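Local coordinates for protein nuclear hormone receptor FTZ-F1 (Drosophila melanogaster, PDB 2XHS) that acts in transcription as a nuclear hormone receptor whose ligand-binding domain binds a peptide of Fushi tarazu, at residues Leu9-Met14 against Leu189-Ser194; Pro13-Phe18 against Tyr151-Phe156; Lys73-Asp78 against Lys171-Gly176; Asp90-Asp95 against Gly123-Pro128; Phe32-Lys37 against Phe48-Lys53. One frame throughout, in Å; residues are numbered along the deposited sequence.

Interaction 1: Leu9-Met14 against Leu189-Ser194; sequences LRVSPM and LTCYPS
Val-11 and Cys-191 form the inner, buried half of this contact. The CG2 methyl of Val-11 lies 4.3 Å from SG of Cys-191. The same sulfur is 4.4 Å from the backbone O of Arg-10, a loose approach with no hydrogen bond. No hydrogen bond crosses between 9-14 and 189-194 at all.

The outer half lies at the exposed rim. There CB of Arg-10 rests 3.9 Å from CG2 of Thr-190. Only the root of the arginine side chain takes part. The chain bends at the second torsion (chi2 90°) and takes the guanidinium away from the helix end; NH1 has a long, weak ion pair with Asp-7. Thr-190 turns its methyl to the contact, and its OG1 is hydrogen-bonded to the O of Asp-186, one turn back in its own helix. Together the two halves bury just 125 Å².

The contact ties the chain leading into helix 13-20 to the C-terminal end of helix 170-191, where Tyr-192 leaves helical geometry. Cys-191 also touches Asp-7. Val-11 leans on Tyr-187 and Met-14 on Asn-179, so this N-terminal run follows helix 170-191 over several turns.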
# COMPACT_ATOMS: atom_id res chain seq x y z
N LEU A 9 10.58 20.80 -12.36
CA LEU A 9 10.23 22.14 -12.73
C LEU A 9 8.81 22.21 -13.20
O LEU A 9 8.15 23.19 -13.03
CB LEU A 9 11.20 22.70 -13.75
CG LEU A 9 12.49 23.23 -13.13
CD1 LEU A 9 13.42 23.74 -14.16
CD2 LEU A 9 12.19 24.31 -12.17
N ARG A 10 8.34 21.16 -13.82
CA ARG A 10 7.01 21.14 -14.36
C ARG A 10 5.94 20.41 -13.58
O ARG A 10 4.92 20.13 -14.10
CB ARG A 10 7.04 20.67 -15.80
CG ARG A 10 7.67 21.66 -16.72
CD ARG A 10 9.09 21.41 -16.79
NE ARG A 10 9.89 22.55 -17.17
CZ ARG A 10 11.20 22.53 -17.12
NH1 ARG A 10 11.79 22.65 -15.95
NH2 ARG A 10 11.94 22.40 -18.21
N VAL A 11 6.18 20.08 -12.33
CA VAL A 11 5.25 19.36 -11.52
C VAL A 11 4.38 20.25 -10.66
O VAL A 11 4.81 21.26 -10.20
CB VAL A 11 5.99 18.42 -10.60
CG1 VAL A 11 5.05 17.58 -9.84
CG2 VAL A 11 6.92 17.57 -11.39
N SER A 12 3.15 19.84 -10.45
CA SER A 12 2.25 20.60 -9.62
C SER A 12 2.66 20.51 -8.21
O SER A 12 3.33 19.61 -7.81
CB SER A 12 0.85 20.06 -9.74
OG SER A 12 0.87 18.81 -10.34
N PRO A 13 2.27 21.50 -7.47
CA PRO A 13 2.56 21.59 -6.06
C PRO A 13 1.91 20.49 -5.31
O PRO A 13 2.43 20.03 -4.33
CB PRO A 13 1.92 22.89 -5.70
CG PRO A 13 2.00 23.65 -6.86
CD PRO A 13 1.90 22.80 -8.01
N MSE A 14 0.73 20.10 -5.75
CA MSE A 14 -0.04 19.13 -5.03
C MSE A 14 0.71 17.87 -5.00
O MSE A 14 0.83 17.23 -3.99
CB MSE A 14 -1.32 18.88 -5.80
CG MSE A 14 -2.50 18.50 -4.96
SE MSE A 14 -3.80 17.65 -6.02
CE MSE A 14 -5.26 17.83 -4.86
N LEU A 189 0.85 13.86 -18.83
CA LEU A 189 0.94 14.61 -20.06
C LEU A 189 2.13 15.52 -20.19
O LEU A 189 2.75 15.56 -21.20
CB LEU A 189 -0.33 15.41 -20.23
CG LEU A 189 -1.48 14.50 -20.55
CD1 LEU A 189 -2.74 15.24 -20.76
CD2 LEU A 189 -1.12 13.79 -21.77
N THR A 190 2.38 16.32 -19.17
CA THR A 190 3.53 17.17 -19.13
C THR A 190 4.86 16.48 -19.01
O THR A 190 5.81 16.85 -19.65
CB THR A 190 3.42 18.07 -17.99
OG1 THR A 190 2.09 18.52 -17.89
CG2 THR A 190 4.25 19.24 -18.20
N CYS A 191 4.94 15.52 -18.11
CA CYS A 191 6.19 14.87 -17.83
C CYS A 191 6.47 13.58 -18.55
O CYS A 191 7.59 13.18 -18.61
CB CYS A 191 6.37 14.71 -16.34
SG CYS A 191 6.34 16.23 -15.46
N TYR A 192 5.47 12.91 -19.08
CA TYR A 192 5.74 11.72 -19.85
C TYR A 192 4.98 11.70 -21.14
O TYR A 192 4.19 10.83 -21.35
CB TYR A 192 5.37 10.49 -19.06
CG TYR A 192 6.20 10.25 -17.85
CD1 TYR A 192 7.36 9.53 -17.92
CD2 TYR A 192 5.81 10.71 -16.63
CE1 TYR A 192 8.08 9.31 -16.83
CE2 TYR A 192 6.55 10.51 -15.56
CZ TYR A 192 7.67 9.81 -15.66
OH TYR A 192 8.40 9.59 -14.55
N PRO A 193 5.25 12.65 -22.00
CA PRO A 193 4.56 12.82 -23.26
C PRO A 193 4.75 11.67 -24.19
O PRO A 193 3.91 11.34 -24.97
CB PRO A 193 5.27 14.02 -23.82
CG PRO A 193 5.57 14.76 -22.69
CD PRO A 193 6.00 13.85 -21.67
N SER A 194 5.92 11.10 -24.09
CA SER A 194 6.35 10.01 -24.90
C SER A 194 5.59 8.73 -24.67
O SER A 194 5.52 7.89 -25.54
CB SER A 194 7.81 9.79 -24.65
OG SER A 194 8.12 10.20 -23.34

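Interaction 2: Pro13-Phe18 against Tyr151-Phe156; sequences PMIREF and YVCMKF
Phe-18 and Phe-156 bring their rings together as the aromatic part of the contact. CG of Phe-18 stands anti to the carbonyl carbon (chi1 -71°), which sets its ring against Phe-156. The centroids are 4.4 Å apart and the planes are turned 33° to each other, an oblique pair. CE2 of Phe-156 sits over the centre of the Phe-18 ring, 3.6 Å above its plane. The opposite face of Phe-18 has the O of Met-14 near its rim. An alanine in place of Phe-18 is likely to open a gap in this buried region and leave one face of the Phe-156 ring without its partner.

The segments 13-18 and 151-156, of helices 13-20 and 148-159, cross at 88°, axes 9.9 Å apart. This belongs to the layered helical sandwich of nuclear receptor ligand-binding domains.

The remaining contacts are apolar, one of them to sulfur. CB of Phe-18 meets CG2 of Val-152 at 4.0 Å. CD1 of Ile-15 touches SG of Cys-153 at 4.1 Å. Ile-15 also rests on Tyr-187, and Cys-153 on Val-180 and Leu-184, all of helix 170-191. Phe-156 has a second aromatic neighbour in Trp-65.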
# COMPACT_ATOMS: atom_id res chain seq x y z
N PRO A 13 2.27 21.50 -7.47
CA PRO A 13 2.56 21.59 -6.06
C PRO A 13 1.91 20.49 -5.31
O PRO A 13 2.43 20.03 -4.33
CB PRO A 13 1.92 22.89 -5.70
CG PRO A 13 2.00 23.65 -6.86
CD PRO A 13 1.90 22.80 -8.01
N MSE A 14 0.73 20.10 -5.75
CA MSE A 14 -0.04 19.13 -5.03
C MSE A 14 0.71 17.87 -5.00
O MSE A 14 0.83 17.23 -3.99
CB MSE A 14 -1.32 18.88 -5.80
CG MSE A 14 -2.50 18.50 -4.96
SE MSE A 14 -3.80 17.65 -6.02
CE MSE A 14 -5.26 17.83 -4.86
N ILE A 15 1.21 17.50 -6.15
CA ILE A 15 2.00 16.32 -6.29
C ILE A 15 3.29 16.37 -5.54
O ILE A 15 3.75 15.40 -5.03
CB ILE A 15 2.28 16.06 -7.68
CG1 ILE A 15 1.03 15.54 -8.34
CG2 ILE A 15 3.32 15.05 -7.77
CD1 ILE A 15 1.20 15.20 -9.72
N ARG A 16 3.90 17.53 -5.49
CA ARG A 16 5.11 17.65 -4.78
C ARG A 16 4.80 17.37 -3.37
O ARG A 16 5.56 16.76 -2.68
CB ARG A 16 5.63 19.04 -4.88
CG ARG A 16 6.28 19.38 -6.14
CD ARG A 16 7.11 20.61 -5.96
NE ARG A 16 6.86 21.55 -7.02
CZ ARG A 16 6.20 22.67 -6.84
NH1 ARG A 16 5.79 23.02 -5.66
NH2 ARG A 16 5.98 23.47 -7.85
N GLU A 17 3.68 17.88 -2.91
CA GLU A 17 3.25 17.71 -1.54
C GLU A 17 2.95 16.30 -1.18
O GLU A 17 3.16 15.89 -0.08
CB GLU A 17 2.05 18.58 -1.26
CG GLU A 17 2.33 20.03 -1.46
CD GLU A 17 1.11 20.89 -1.30
OE1 GLU A 17 0.10 20.39 -0.79
OE2 GLU A 17 1.16 22.06 -1.70
N PHE A 18 2.40 15.57 -2.12
CA PHE A 18 2.16 14.18 -1.94
C PHE A 18 3.44 13.43 -1.81
O PHE A 18 3.57 12.54 -1.04
CB PHE A 18 1.44 13.67 -3.15
CG PHE A 18 0.05 14.12 -3.25
CD1 PHE A 18 -0.59 14.63 -2.17
CD2 PHE A 18 -0.63 14.04 -4.42
CE1 PHE A 18 -1.87 15.03 -2.26
CE2 PHE A 18 -1.90 14.45 -4.50
CZ PHE A 18 -2.52 14.94 -3.43
N TYR A 151 2.92 6.78 -8.31
CA TYR A 151 2.63 5.93 -7.19
C TYR A 151 1.85 6.60 -6.09
O TYR A 151 1.03 6.00 -5.50
CB TYR A 151 3.92 5.32 -6.68
CG TYR A 151 3.95 4.94 -5.24
CD1 TYR A 151 3.34 3.81 -4.80
CD2 TYR A 151 4.59 5.70 -4.32
CE1 TYR A 151 3.35 3.47 -3.51
CE2 TYR A 151 4.60 5.36 -3.03
CZ TYR A 151 3.98 4.23 -2.63
OH TYR A 151 3.99 3.87 -1.34
N VAL A 152 2.16 7.83 -5.78
CA VAL A 152 1.40 8.53 -4.77
C VAL A 152 -0.01 8.88 -5.16
O VAL A 152 -0.88 8.86 -4.36
CB VAL A 152 2.13 9.75 -4.25
CG1 VAL A 152 3.27 9.32 -3.45
CG2 VAL A 152 2.63 10.55 -5.34
N CYS A 153 -0.18 9.27 -6.41
CA CYS A 153 -1.50 9.64 -6.92
C CYS A 153 -2.41 8.43 -6.88
O CYS A 153 -3.59 8.52 -6.55
CB CYS A 153 -1.39 10.18 -8.35
SG CYS A 153 -0.35 11.64 -8.52
N MSE A 154 -1.83 7.28 -7.23
CA MSE A 154 -2.55 6.05 -7.29
C MSE A 154 -2.98 5.59 -5.95
O MSE A 154 -3.95 4.91 -5.83
CB MSE A 154 -1.74 5.01 -7.99
CG MSE A 154 -1.95 5.06 -9.43
SE MSE A 154 -0.96 3.78 -10.24
CE MSE A 154 0.57 4.73 -10.42
N LYS A 155 -2.23 5.93 -4.93
CA LYS A 155 -2.56 5.59 -3.58
C LYS A 155 -3.80 6.30 -3.11
O LYS A 155 -4.65 5.74 -2.50
CB LYS A 155 -1.39 5.95 -2.70
CG LYS A 155 -0.89 4.80 -1.93
CD LYS A 155 -0.01 5.20 -0.84
CE LYS A 155 -0.13 4.18 0.24
NZ LYS A 155 0.75 4.50 1.36
N PHE A 156 -3.87 7.58 -3.39
CA PHE A 156 -5.02 8.36 -3.10
C PHE A 156 -6.18 7.89 -3.90
O PHE A 156 -7.28 7.91 -3.46
CB PHE A 156 -4.77 9.79 -3.40
CG PHE A 156 -3.94 10.46 -2.40
CD1 PHE A 156 -4.47 10.83 -1.20
CD2 PHE A 156 -2.64 10.71 -2.63
CE1 PHE A 156 -3.71 11.43 -0.29
CE2 PHE A 156 -1.88 11.31 -1.71
CZ PHE A 156 -2.42 11.67 -0.54

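Interaction 3: Lys73-Asp78 against Lys171-Gly176; sequences KDLKVD and KTVSEG
Leu-75 and Val-173 make the apolar touch of this small contact. CD1 of Leu-75 approaches CG2 of Val-173 to 4.3 Å. CD1 stands anti to CA (chi2 -177°), and the extended chain brings this methyl to the helix, although the beta carbon itself does not point there. Val-173 is buried, and Leu-75 is partly exposed. Leu-75 also lies against Gln-80 and Leu-83 of the helix that follows it, so it sits between two helices.

The second touch joins two polar residues through carbon alone. CB of Asp-74 is 4.4 Å from CG2 of Thr-172. The carboxylate stands further off, with OD2 of Asp-74 4.9 Å from that methyl. OG1 of Thr-172 has a weak hydrogen bond with OD1 of Asn-169, just before its helix.

No hydrogen bond crosses the contact. Within 171-176, the N of Glu-175 binds the O of Lys-171 at 2.9 Å, and the N of Gly-176 binds the O of Thr-172 at 3.0 Å. The nearest CA atoms across the contact, those of Asp-74 and Thr-172, are 7.8 Å apart. The buried surface is 128 Å².

The run 73-78 leads into helix 77-102, with Lys-76 at its N-cap position. Just past the contact, and outside both segments, lies the bound peptide: Asp-78 makes a salt bridge to one of its basic side chains, and Val-77 packs on an apolar one. A peptide site at the start of this helix is consistent with the coactivator groove of nuclear receptors.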
# COMPACT_ATOMS: atom_id res chain seq x y z
N LYS A 73 -8.19 14.95 6.53
CA LYS A 73 -8.29 15.91 7.59
C LYS A 73 -9.70 16.43 7.64
O LYS A 73 -10.23 16.74 8.68
CB LYS A 73 -7.32 17.04 7.34
CG LYS A 73 -5.89 16.58 7.20
CD LYS A 73 -4.92 17.71 7.44
CE LYS A 73 -3.66 17.21 8.12
NZ LYS A 73 -2.51 18.14 8.01
N ASP A 74 -10.32 16.49 6.49
CA ASP A 74 -11.62 17.08 6.37
C ASP A 74 -12.66 16.04 6.56
O ASP A 74 -13.80 16.24 6.25
CB ASP A 74 -11.77 17.66 4.99
CG ASP A 74 -10.74 18.67 4.71
OD1 ASP A 74 -9.97 18.97 5.63
OD2 ASP A 74 -10.72 19.20 3.59
N LEU A 75 -12.26 14.93 7.12
CA LEU A 75 -13.15 13.82 7.20
C LEU A 75 -13.34 13.34 8.60
O LEU A 75 -12.45 13.41 9.41
CB LEU A 75 -12.58 12.69 6.38
CG LEU A 75 -13.11 12.67 4.99
CD1 LEU A 75 -12.56 11.51 4.27
CD2 LEU A 75 -14.57 12.55 5.12
N LYS A 76 -14.53 12.83 8.86
CA LYS A 76 -14.81 12.25 10.15
C LYS A 76 -14.32 10.84 10.27
O LYS A 76 -14.17 10.13 9.32
CB LYS A 76 -16.29 12.35 10.49
CG LYS A 76 -16.61 13.65 11.22
CD LYS A 76 -17.72 13.48 12.24
CE LYS A 76 -18.05 14.78 12.94
NZ LYS A 76 -18.97 14.55 14.07
N VAL A 77 -14.08 10.44 11.49
CA VAL A 77 -13.45 9.20 11.70
C VAL A 77 -14.25 8.09 11.15
O VAL A 77 -13.72 7.19 10.59
CB VAL A 77 -13.30 8.95 13.15
CG1 VAL A 77 -12.81 7.57 13.34
CG2 VAL A 77 -12.34 9.92 13.71
N ASP A 78 -15.55 8.15 11.28
CA ASP A 78 -16.30 7.01 10.84
C ASP A 78 -16.05 6.81 9.40
O ASP A 78 -15.94 5.71 8.94
CB ASP A 78 -17.77 7.23 11.08
CG ASP A 78 -18.18 6.93 12.48
OD1 ASP A 78 -17.35 7.04 13.38
OD2 ASP A 78 -19.34 6.58 12.67
N LYS A 171 -19.19 13.82 -0.83
CA LYS A 171 -18.70 14.82 -1.72
C LYS A 171 -17.23 15.00 -1.60
O LYS A 171 -16.54 15.06 -2.58
CB LYS A 171 -19.37 16.15 -1.40
CG LYS A 171 -20.85 16.11 -1.53
CD LYS A 171 -21.43 17.50 -1.60
CE LYS A 171 -22.96 17.47 -1.58
NZ LYS A 171 -23.52 18.68 -2.24
N THR A 172 -16.74 15.08 -0.38
CA THR A 172 -15.35 15.35 -0.20
C THR A 172 -14.53 14.27 -0.83
O THR A 172 -13.53 14.54 -1.44
CB THR A 172 -15.03 15.39 1.24
OG1 THR A 172 -15.94 16.28 1.88
CG2 THR A 172 -13.66 15.89 1.45
N VAL A 173 -14.94 13.05 -0.66
CA VAL A 173 -14.21 11.95 -1.22
C VAL A 173 -14.20 12.01 -2.71
O VAL A 173 -13.20 11.81 -3.34
CB VAL A 173 -14.86 10.66 -0.80
CG1 VAL A 173 -14.17 9.51 -1.39
CG2 VAL A 173 -14.81 10.55 0.68
N SER A 174 -15.34 12.31 -3.29
CA SER A 174 -15.39 12.36 -4.72
C SER A 174 -14.53 13.44 -5.25
O SER A 174 -13.91 13.29 -6.27
CB SER A 174 -16.82 12.55 -5.18
OG SER A 174 -17.34 11.35 -5.68
N GLU A 175 -14.54 14.57 -4.60
CA GLU A 175 -13.76 15.67 -5.07
C GLU A 175 -12.30 15.39 -5.05
O GLU A 175 -11.60 15.61 -6.01
CB GLU A 175 -14.04 16.87 -4.20
CG GLU A 175 -15.36 17.51 -4.45
CD GLU A 175 -15.61 18.67 -3.54
OE1 GLU A 175 -14.73 18.96 -2.73
OE2 GLU A 175 -16.68 19.29 -3.64
N GLY A 176 -11.83 14.85 -3.95
CA GLY A 176 -10.45 14.52 -3.84
C GLY A 176 -10.06 13.48 -4.84
O GLY A 176 -9.04 13.56 -5.44

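Interaction 4: Asp90-Asp95 against Gly123-Pro128; sequences DMLVLD and GLLGVP
Val-93 and Gly-123 bring their backbones to 5.2 Å, CA to CA, where a loop runs up to helix 77-102. The loop then makes a type I' beta turn from Leu-124 to Val-127. The helix belongs to the central layer of the three-layer helical fold of nuclear receptor ligand-binding domains.

The segments touch at two places, both buried. CG2 of Val-93 lies 4.1 Å from the O of Gly-123. This methyl is anti to the valine's own carbonyl carbon, while CG1 takes the place anti to the backbone N (chi1 176°). The touch is van der Waals only, and no hydrogen bond crosses the contact. At the second place, CD1 of Leu-92 is 4.5 Å from CD2 of Leu-125, a loose meeting of methyl groups. The end of the Leu-125 chain reaches the helix better than its beta carbon does. The two segments bury 138 Å² between them.

Neighbours fill in around these few atoms. Leu-92 packs on Leu-55, Asn-58 and Gln-62 of helix 47-67. Leu-125 reaches Leu-220 of helix 198-224, and Val-93 meets Phe-134. Leu-124 points away from helix 77-102 and joins Leu-130 and Phe-134 instead.

The turn has its own demands. At Gly-126, phi is 88°, and a beta carbon would collide with the O of Leu-125, so only glycine fits easily. The turn is closed by the N of Val-127, which donates to the O of Leu-124 at 3.3 Å.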
# COMPACT_ATOMS: atom_id res chain seq x y z
N ASP A 90 -5.38 -3.28 -0.67
CA ASP A 90 -5.03 -2.73 -1.94
C ASP A 90 -3.80 -1.91 -1.91
O ASP A 90 -3.04 -1.95 -2.82
CB ASP A 90 -6.17 -1.90 -2.45
CG ASP A 90 -7.05 -2.65 -3.35
OD1 ASP A 90 -7.80 -3.48 -2.87
OD2 ASP A 90 -7.00 -2.40 -4.55
N MSE A 91 -3.62 -1.12 -0.88
CA MSE A 91 -2.43 -0.33 -0.73
C MSE A 91 -1.20 -1.12 -0.52
O MSE A 91 -0.18 -0.75 -0.98
CB MSE A 91 -2.59 0.71 0.32
CG MSE A 91 -2.64 2.09 -0.23
SE MSE A 91 -4.11 3.02 0.47
CE MSE A 91 -3.93 2.78 2.29
N LEU A 92 -1.27 -2.20 0.19
CA LEU A 92 -0.08 -2.93 0.47
C LEU A 92 0.59 -3.44 -0.76
O LEU A 92 1.77 -3.47 -0.84
CB LEU A 92 -0.38 -4.08 1.38
CG LEU A 92 -0.82 -3.74 2.77
CD1 LEU A 92 -0.81 -4.96 3.55
CD2 LEU A 92 0.12 -2.77 3.35
N VAL A 93 -0.19 -3.91 -1.70
CA VAL A 93 0.34 -4.42 -2.93
C VAL A 93 1.04 -3.37 -3.73
O VAL A 93 2.14 -3.54 -4.17
CB VAL A 93 -0.83 -4.95 -3.73
CG1 VAL A 93 -0.40 -5.43 -5.06
CG2 VAL A 93 -1.47 -6.04 -3.00
N LEU A 94 0.40 -2.24 -3.88
CA LEU A 94 0.97 -1.14 -4.58
C LEU A 94 2.21 -0.67 -3.89
O LEU A 94 3.19 -0.39 -4.50
CB LEU A 94 -0.04 -0.03 -4.62
CG LEU A 94 0.39 1.23 -5.34
CD1 LEU A 94 0.21 1.07 -6.76
CD2 LEU A 94 -0.44 2.32 -4.85
N ASP A 95 2.17 -0.60 -2.59
CA ASP A 95 3.32 -0.16 -1.87
C ASP A 95 4.38 -1.13 -2.15
O ASP A 95 5.51 -0.79 -2.26
CB ASP A 95 3.07 -0.20 -0.40
CG ASP A 95 2.32 0.95 0.10
OD1 ASP A 95 2.19 1.93 -0.60
OD2 ASP A 95 1.92 0.91 1.23
N GLY A 123 4.14 -8.99 -0.35
CA GLY A 123 3.36 -8.29 -1.32
C GLY A 123 2.37 -9.18 -1.97
O GLY A 123 1.63 -8.76 -2.80
N LEU A 124 2.40 -10.44 -1.63
CA LEU A 124 1.46 -11.36 -2.19
C LEU A 124 0.49 -11.70 -1.13
O LEU A 124 -0.47 -12.36 -1.38
CB LEU A 124 2.16 -12.61 -2.68
CG LEU A 124 3.15 -12.35 -3.80
CD1 LEU A 124 4.04 -13.49 -3.98
CD2 LEU A 124 2.43 -12.06 -5.04
N LEU A 125 0.75 -11.22 0.06
CA LEU A 125 -0.10 -11.45 1.18
C LEU A 125 -0.19 -12.90 1.49
O LEU A 125 -1.19 -13.36 1.95
CB LEU A 125 -1.48 -10.93 0.91
CG LEU A 125 -1.58 -9.48 0.47
CD1 LEU A 125 -2.90 -8.95 0.82
CD2 LEU A 125 -0.55 -8.70 1.14
N GLY A 126 0.89 -13.61 1.26
CA GLY A 126 0.97 -15.02 1.56
C GLY A 126 0.52 -15.99 0.52
O GLY A 126 0.58 -17.16 0.73
N VAL A 127 0.10 -15.50 -0.62
CA VAL A 127 -0.30 -16.39 -1.68
C VAL A 127 0.78 -16.46 -2.71
O VAL A 127 0.94 -15.59 -3.50
CB VAL A 127 -1.52 -15.87 -2.33
CG1 VAL A 127 -2.04 -16.88 -3.24
CG2 VAL A 127 -2.53 -15.57 -1.32
N PRO A 128 1.52 -17.53 -2.70
CA PRO A 128 2.68 -17.68 -3.56
C PRO A 128 2.29 -17.72 -5.00
O PRO A 128 3.02 -17.32 -5.86
CB PRO A 128 3.25 -19.01 -3.12
CG PRO A 128 2.64 -19.26 -1.84
CD PRO A 128 1.29 -18.76 -1.96

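Interaction 5: Phe32-Lys37 against Phe48-Lys53; sequences FALLQK and FELMCK
Lys-53, which rests against Leu-34, has a backbone N directed to two carbonyls of its own helix. It binds the O of Glu-49 at 3.0 Å and, weakly, the O of Leu-50. Its side chain starts toward helix 24-39 and then leads off, and NZ is hydrogen-bonded to OE1 of Gln-38, just beyond the segment.

The contact itself is made by leucines. Leu-34 divides its two methyls between two partners: CD1 is 3.9 Å from the O of Lys-53, and CD2 is 4.1 Å from CD2 of Leu-50. Its CG is anti to the backbone N (chi1 -174°), which sends the branch across to the other helix. The Leu-34 and Leu-50 chains lie alongside one another, pointing opposite ways. Leu-35 meets the same Leu-50 at about a right angle, with its CD2 3.9 Å from CD1 of Leu-50. Leu-50 is thus the residue that both leucines share.

The segments run roughly antiparallel, at 144°, with axes 10.7 Å apart at closest. Only 162 Å² is buried. Helix 24-39 lying along helix 47-67 is consistent with the extra helical layer known in NR5A relatives such as LRH-1. Strand 116-118 adds Phe-117, which touches Leu-35, Leu-50 and Met-51, while Leu-34 continues along helix 47-67 to Val-54 and Gln-57.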
# COMPACT_ATOMS: atom_id res chain seq x y z
N PHE A 32 13.24 -3.85 8.25
CA PHE A 32 14.34 -4.66 8.70
C PHE A 32 14.55 -4.57 10.18
O PHE A 32 15.07 -5.47 10.79
CB PHE A 32 15.56 -4.39 7.86
CG PHE A 32 15.40 -4.80 6.45
CD1 PHE A 32 15.56 -6.09 6.08
CD2 PHE A 32 15.04 -3.91 5.51
CE1 PHE A 32 15.40 -6.46 4.81
CE2 PHE A 32 14.88 -4.31 4.25
CZ PHE A 32 15.06 -5.57 3.91
N ALA A 33 14.15 -3.48 10.77
CA ALA A 33 14.29 -3.35 12.19
C ALA A 33 13.47 -4.36 12.93
O ALA A 33 13.92 -4.94 13.87
CB ALA A 33 13.89 -2.01 12.59
N LEU A 34 12.22 -4.51 12.53
CA LEU A 34 11.34 -5.47 13.13
C LEU A 34 11.88 -6.84 12.83
O LEU A 34 11.96 -7.68 13.68
CB LEU A 34 9.96 -5.31 12.53
CG LEU A 34 8.74 -6.06 13.02
CD1 LEU A 34 7.58 -5.29 12.65
CD2 LEU A 34 8.68 -7.31 12.30
N LEU A 35 12.30 -7.05 11.61
CA LEU A 35 12.76 -8.36 11.24
C LEU A 35 13.95 -8.73 12.06
O LEU A 35 14.09 -9.85 12.45
CB LEU A 35 13.16 -8.39 9.78
CG LEU A 35 12.19 -8.65 8.66
CD1 LEU A 35 12.96 -8.58 7.43
CD2 LEU A 35 11.62 -9.98 8.78
N GLN A 36 14.86 -7.80 12.29
CA GLN A 36 15.98 -8.12 13.13
C GLN A 36 15.56 -8.35 14.53
O GLN A 36 15.90 -9.32 15.13
CB GLN A 36 16.96 -6.97 13.12
CG GLN A 36 18.05 -7.11 14.12
CD GLN A 36 18.96 -8.26 13.82
OE1 GLN A 36 18.77 -8.96 12.85
NE2 GLN A 36 19.94 -8.46 14.66
N LYS A 37 14.76 -7.48 15.06
CA LYS A 37 14.37 -7.63 16.44
C LYS A 37 13.62 -8.90 16.66
O LYS A 37 13.74 -9.52 17.68
CB LYS A 37 13.54 -6.46 16.88
CG LYS A 37 12.83 -6.72 18.14
CD LYS A 37 12.27 -5.46 18.69
CE LYS A 37 11.55 -5.73 19.96
NZ LYS A 37 10.96 -4.50 20.47
N PHE A 48 5.26 -17.53 8.96
CA PHE A 48 3.99 -16.96 8.61
C PHE A 48 3.61 -15.94 9.61
O PHE A 48 3.14 -14.91 9.27
CB PHE A 48 2.93 -18.02 8.51
CG PHE A 48 1.59 -17.48 8.21
CD1 PHE A 48 1.22 -17.22 6.94
CD2 PHE A 48 0.71 -17.22 9.20
CE1 PHE A 48 0.04 -16.72 6.68
CE2 PHE A 48 -0.48 -16.72 8.92
CZ PHE A 48 -0.81 -16.48 7.67
N GLU A 49 3.84 -16.21 10.86
CA GLU A 49 3.47 -15.25 11.87
C GLU A 49 4.21 -13.97 11.70
O GLU A 49 3.68 -12.93 11.98
CB GLU A 49 3.81 -15.76 13.24
CG GLU A 49 2.95 -16.85 13.75
CD GLU A 49 2.85 -16.81 15.21
OE1 GLU A 49 3.71 -16.21 15.84
OE2 GLU A 49 1.93 -17.39 15.76
N LEU A 50 5.47 -14.06 11.32
CA LEU A 50 6.33 -12.92 11.14
C LEU A 50 5.84 -12.03 10.04
O LEU A 50 5.81 -10.84 10.16
CB LEU A 50 7.71 -13.40 10.80
CG LEU A 50 8.92 -12.77 11.46
CD1 LEU A 50 10.12 -13.09 10.67
CD2 LEU A 50 8.78 -11.31 11.56
N MSE A 51 5.41 -12.63 8.97
CA MSE A 51 4.95 -11.88 7.85
C MSE A 51 3.81 -11.05 8.31
O MSE A 51 3.67 -9.94 7.91
CB MSE A 51 4.50 -12.81 6.76
CG MSE A 51 4.15 -12.13 5.52
SE MSE A 51 3.12 -13.20 4.49
CE MSE A 51 1.50 -12.93 5.34
N CYS A 52 2.97 -11.63 9.14
CA CYS A 52 1.82 -10.97 9.70
C CYS A 52 2.22 -9.84 10.58
O CYS A 52 1.51 -8.87 10.69
CB CYS A 52 0.95 -11.93 10.45
SG CYS A 52 -0.07 -12.91 9.45
N LYS A 53 3.32 -9.99 11.27
CA LYS A 53 3.81 -8.96 12.12
C LYS A 53 4.20 -7.76 11.34
O LYS A 53 4.00 -6.65 11.74
CB LYS A 53 4.99 -9.47 12.92
CG LYS A 53 4.63 -9.75 14.32
CD LYS A 53 5.78 -10.13 15.14
CE LYS A 53 5.81 -11.60 15.36
NZ LYS A 53 6.65 -11.92 16.52

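Overall arrangement
Interactions 2 and 4 are fully buried, whereas 1, 3 and 5 are only partly so. Interaction 2 covers the most surface and alone pairs aromatic rings. The others rest on a few aliphatic, sulfur or backbone touches, and none of the five has a hydrogen bond across it. Helix 170-191 serves both interaction 1, at its C-terminal end, and interaction 3, near its start, with centres about 26 Å apart. Interactions 1 and 2 share helix 13-20, and 3 and 4 share helix 77-102. A probable hydrogen bond, between Tyr-151 OH and Asp-95 OD1, joins interactions 2 and 4. Met-51 of interaction 5 packs on the turn of interaction 4.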